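Local structure of ferric uptake regulation protein (Vibrio cholerae, 2W57) at residues A[4-7]-A[8-12]; A[21-24]-A[25-29]. The protein probably acts as an iron-responsive transcriptional repressor that binds DNA and controls genes for ferric iron uptake. One frame throughout, in Å; residues are numbered along the deposited sequence.

Interaction 1: residues A[4-7]-A[8-12]; sequences NNQA and LKDAG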
loop_
_atom_site.group_PDB
_atom_site.type_symbol
_atom_site.label_atom_id
_atom_site.label_comp_id
_atom_site.label_asym_id
_atom_site.label_seq_id
_atom_site.Cartn_x
_atom_site.Cartn_y
_atom_site.Cartn_z
ATOM N N ASN A 4 -4.226 -10.637 -28.142
ATOM C CA ASN A 4 -3.222 -10.126 -27.199
ATOM C C ASN A 4 -2.194 -9.156 -27.802
ATOM O O ASN A 4 -1.587 -8.361 -27.071
ATOM C CB ASN A 4 -2.497 -11.281 -26.502
ATOM C CG ASN A 4 -3.093 -11.627 -25.141
ATOM O OD1 ASN A 4 -4.159 -11.156 -24.769
ATOM N ND2 ASN A 4 -2.391 -12.466 -24.395
ATOM N N ASN A 5 -1.984 -9.230 -29.119
ATOM C CA ASN A 5 -1.167 -8.249 -29.827
ATOM C C ASN A 5 -1.842 -6.891 -29.855
ATOM O O ASN A 5 -1.207 -5.868 -29.637
ATOM C CB ASN A 5 -0.917 -8.686 -31.268
ATOM C CG ASN A 5 0.208 -9.691 -31.397
ATOM O OD1 ASN A 5 0.308 -10.632 -30.611
ATOM N ND2 ASN A 5 1.059 -9.503 -32.409
ATOM N N GLN A 6 -3.141 -6.892 -30.132
ATOM C CA GLN A 6 -3.895 -5.657 -30.263
ATOM C C GLN A 6 -3.943 -4.890 -28.940
ATOM O O GLN A 6 -3.705 -3.676 -28.906
ATOM C CB GLN A 6 -5.311 -5.947 -30.789
ATOM C CG GLN A 6 -6.027 -4.733 -31.395
ATOM C CD GLN A 6 -5.179 -4.022 -32.429
ATOM O OE1 GLN A 6 -4.681 -4.638 -33.370
ATOM N NE2 GLN A 6 -4.997 -2.719 -32.250
ATOM N N ALA A 7 -4.237 -5.604 -27.854
ATOM C CA ALA A 7 -4.248 -5.019 -26.520
ATOM C C ALA A 7 -2.931 -4.313 -26.199
ATOM O O ALA A 7 -2.950 -3.181 -25.712
ATOM C CB ALA A 7 -4.566 -6.075 -25.477
ATOM N N LEU A 8 -1.800 -4.967 -26.491
ATOM C CA LEU A 8 -0.481 -4.358 -26.261
ATOM C C LEU A 8 -0.306 -3.103 -27.098
ATOM O O LEU A 8 0.045 -2.048 -26.567
ATOM C CB LEU A 8 0.682 -5.335 -26.533
ATOM C CG LEU A 8 1.069 -6.460 -25.561
ATOM C CD1 LEU A 8 2.341 -7.096 -26.031
ATOM C CD2 LEU A 8 1.264 -5.950 -24.167
ATOM N N LYS A 9 -0.558 -3.223 -28.400
ATOM C CA LYS A 9 -0.382 -2.107 -29.326
ATOM C C LYS A 9 -1.333 -0.971 -28.982
ATOM O O LYS A 9 -0.953 0.202 -29.036
ATOM C CB LYS A 9 -0.578 -2.545 -30.778
ATOM C CG LYS A 9 0.465 -3.546 -31.269
ATOM C CD LYS A 9 0.710 -3.401 -32.768
ATOM C CE LYS A 9 1.135 -4.711 -33.417
ATOM N NZ LYS A 9 -0.004 -5.669 -33.474
ATOM N N ASP A 10 -2.555 -1.322 -28.584
ATOM C CA ASP A 10 -3.552 -0.320 -28.233
ATOM C C ASP A 10 -3.286 0.397 -26.911
ATOM O O ASP A 10 -3.941 1.389 -26.609
ATOM C CB ASP A 10 -4.964 -0.906 -28.295
ATOM C CG ASP A 10 -5.624 -0.704 -29.669
ATOM O OD1 ASP A 10 -4.904 -0.477 -30.680
ATOM O OD2 ASP A 10 -6.875 -0.763 -29.735
ATOM N N ALA A 11 -2.318 -0.095 -26.140
ATOM C CA ALA A 11 -1.865 0.583 -24.927
ATOM C C ALA A 11 -0.572 1.374 -25.173
ATOM O O ALA A 11 0.067 1.858 -24.233
ATOM C CB ALA A 11 -1.682 -0.425 -23.795
ATOM N N GLY A 12 -0.193 1.511 -26.441
ATOM C CA GLY A 12 1.022 2.246 -26.810
ATOM C C GLY A 12 2.286 1.426 -26.611
ATOM O O GLY A 12 3.402 1.940 -26.733
#
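The short N-terminal helix 4-10, ended by a Schellman motif, brings Gln6 against Asp10 and Asn5 against Lys9, each pair one turn apart. Gln6 holds its partner twice. Its carbonyl O accepts Asp10 N at 2.6 Å, with the donor nearly in line with the C=O bond, and its side-chain NE2 approaches Asp10 OD1 at 2.7 Å. The latter hydrogen bond is weak: its N-H...O angle is only 127°, and the amide and carboxylate planes stand 82° apart. The glutamine reaches forward because CG lies opposite the backbone N (chi1 -161°) and the chain then bends at chi2, which carries the amide across to the aspartate.

Lys9 donates its backbone N to Asn5 O at 3.0 Å in a nearly straight hydrogen bond. Its side chain runs alongside that of Asn5: the first carbons of Lys9 pass beside Asn5 O, and a bend at chi4 returns NZ to 3.8 Å from Asn5 CB. A weak backbone bond joins Leu8 N to Asn4 O at 3.4 Å, and Leu8 CG rests near the same oxygen. Gly12, with positive phi, is the C-prime residue; its N returns to Lys9 O at 3.0 Å, the next backbone N reaches back to Leu8 O, and the two bonds together end the helix.

The polar pair Gln6-Asp10 lies on the exposed side. Buried Leu8 packs on Arg19 and Leu20 of helix 17-26, Asn5 also touches Leu20, and Ala11 meets Ala65 and Ile67 just beyond helix 52-64.

Interaction 2: residues A[21-24]-A[25-29]; sequences KILE and VLQQP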
loop_
_atom_site.group_PDB
_atom_site.type_symbol
_atom_site.label_atom_id
_atom_site.label_comp_id
_atom_site.label_asym_id
_atom_site.label_seq_id
_atom_site.Cartn_x
_atom_site.Cartn_y
_atom_site.Cartn_z
ATOM N N LYS A 21 3.710 -13.152 -22.872
ATOM C CA LYS A 21 3.725 -14.284 -21.963
ATOM C C LYS A 21 3.321 -13.900 -20.560
ATOM O O LYS A 21 2.741 -14.708 -19.834
ATOM C CB LYS A 21 5.125 -14.901 -21.932
ATOM C CG LYS A 21 5.435 -15.738 -23.158
ATOM C CD LYS A 21 6.789 -16.404 -23.023
ATOM C CE LYS A 21 7.114 -17.233 -24.254
ATOM N NZ LYS A 21 6.421 -18.531 -24.223
ATOM N N ILE A 22 3.644 -12.673 -20.171
ATOM C CA ILE A 22 3.266 -12.177 -18.864
ATOM C C ILE A 22 1.807 -11.760 -18.903
ATOM O O ILE A 22 1.092 -11.951 -17.927
ATOM C CB ILE A 22 4.180 -11.015 -18.401
ATOM C CG1 ILE A 22 5.567 -11.570 -18.045
ATOM C CG2 ILE A 22 3.555 -10.271 -17.225
ATOM C CD1 ILE A 22 6.608 -10.545 -17.755
ATOM N N LEU A 23 1.357 -11.205 -20.027
ATOM C CA LEU A 23 -0.047 -10.822 -20.154
ATOM C C LEU A 23 -0.950 -12.062 -20.171
ATOM O O LEU A 23 -1.943 -12.123 -19.447
ATOM C CB LEU A 23 -0.267 -9.951 -21.397
ATOM C CG LEU A 23 -1.668 -9.422 -21.725
ATOM C CD1 LEU A 23 -2.237 -8.576 -20.588
ATOM C CD2 LEU A 23 -1.618 -8.614 -23.019
ATOM N N GLU A 24 -0.595 -13.039 -21.001
ATOM C CA GLU A 24 -1.200 -14.363 -20.973
ATOM C C GLU A 24 -1.450 -14.819 -19.527
ATOM O O GLU A 24 -2.573 -15.167 -19.163
ATOM C CB GLU A 24 -0.251 -15.334 -21.660
ATOM C CG GLU A 24 -0.849 -16.614 -22.195
ATOM C CD GLU A 24 -0.036 -17.151 -23.386
ATOM O OE1 GLU A 24 -0.240 -18.329 -23.803
ATOM O OE2 GLU A 24 0.813 -16.381 -23.914
ATOM N N VAL A 25 -0.412 -14.795 -18.694
ATOM C CA VAL A 25 -0.570 -15.244 -17.320
ATOM C C VAL A 25 -1.585 -14.403 -16.581
ATOM O O VAL A 25 -2.449 -14.949 -15.887
ATOM C CB VAL A 25 0.762 -15.290 -16.534
ATOM C CG1 VAL A 25 0.494 -15.444 -15.037
ATOM C CG2 VAL A 25 1.646 -16.442 -17.038
ATOM N N LEU A 26 -1.499 -13.085 -16.750
ATOM C CA LEU A 26 -2.386 -12.155 -16.051
ATOM C C LEU A 26 -3.863 -12.407 -16.335
ATOM O O LEU A 26 -4.721 -12.089 -15.509
ATOM C CB LEU A 26 -2.003 -10.709 -16.364
ATOM C CG LEU A 26 -0.783 -10.210 -15.579
ATOM C CD1 LEU A 26 -0.236 -8.923 -16.149
ATOM C CD2 LEU A 26 -1.130 -10.064 -14.113
ATOM N N GLN A 27 -4.138 -13.015 -17.488
ATOM C CA GLN A 27 -5.502 -13.318 -17.927
ATOM C C GLN A 27 -6.094 -14.620 -17.392
ATOM O O GLN A 27 -7.288 -14.842 -17.539
ATOM C CB GLN A 27 -5.568 -13.330 -19.450
ATOM C CG GLN A 27 -5.606 -11.957 -20.054
ATOM C CD GLN A 27 -5.044 -11.948 -21.446
ATOM O OE1 GLN A 27 -4.236 -12.797 -21.805
ATOM N NE2 GLN A 27 -5.455 -10.981 -22.241
ATOM N N GLN A 28 -5.268 -15.472 -16.788
ATOM C CA GLN A 28 -5.731 -16.757 -16.259
ATOM C C GLN A 28 -6.648 -16.520 -15.051
ATOM O O GLN A 28 -6.309 -15.744 -14.161
ATOM C CB GLN A 28 -4.553 -17.669 -15.901
ATOM C CG GLN A 28 -3.780 -18.269 -17.111
ATOM C CD GLN A 28 -2.421 -18.891 -16.709
ATOM O OE1 GLN A 28 -2.069 -18.940 -15.520
ATOM N NE2 GLN A 28 -1.654 -19.365 -17.705
ATOM N N PRO A 29 -7.830 -17.169 -15.035
ATOM C CA PRO A 29 -8.858 -16.951 -14.006
ATOM C C PRO A 29 -8.310 -16.868 -12.577
ATOM O O PRO A 29 -8.763 -16.038 -11.783
ATOM C CB PRO A 29 -9.746 -18.187 -14.151
ATOM C CG PRO A 29 -9.621 -18.560 -15.584
ATOM C CD PRO A 29 -8.253 -18.173 -16.032
#
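Gln27 folds its side chain back over Leu23 and Glu24 at the C-terminal end of helix 17-26. Its CB lies 3.5 Å from Glu24 O, and CG and CD each pass about 3.7 Å from Leu23 O. With CG set beside the backbone N (chi1 -78°) and the rest of the chain extended, the amide arrives next to the preceding turn: OE1 packs 3.5 Å from Glu24 CA, while NE2 stops 4.1 Å from Leu23 CG, on an amide turned toward Asn4 of helix 4-10. The backbone N of Gln27 is shared, bonding to Glu24 O at 3.1 Å from well above the carbonyl plane and more weakly to Leu23 O.

One residue earlier the pattern is regular and apolar. Leu26 N bonds to Ile22 O at 3.1 Å, and the two side chains run side by side until Leu26 CD1 meets Ile22 CG2 at 4.2 Å. Ile22 and Leu26 both press on helix 52-64, through Val58 and through Leu59 and Phe62 respectively.

The chemistry is thus divided: leucine and isoleucine build the buried face by dispersion contacts, whereas the glutamine spends its aliphatic part on the helix turn and its amide on hydrogen bonds.

Interactions 1 and 2 occupy consecutive helices, 4-10 and 17-26, with centres 14 Å apart, and they meet directly. Asn4 OD1 probably accepts a hydrogen bond from Gln27 NE2 at 2.8 Å, tying the start of the first helix to the end of the second. Beside it Leu23 CD2 packs 4.0 Å from the amide carbon CG of Asn4 and makes an apolar contact with Leu8 CD2 at 4.1 Å. Both helices belong to what is, as in other Fur proteins, the winged-helix DNA-binding domain. The Leu26 side chain of interaction 2 lies about 11 Å from a bound zinc ion. The chain goes on from 25-29 to His33, a ligand of one of the two zinc sites.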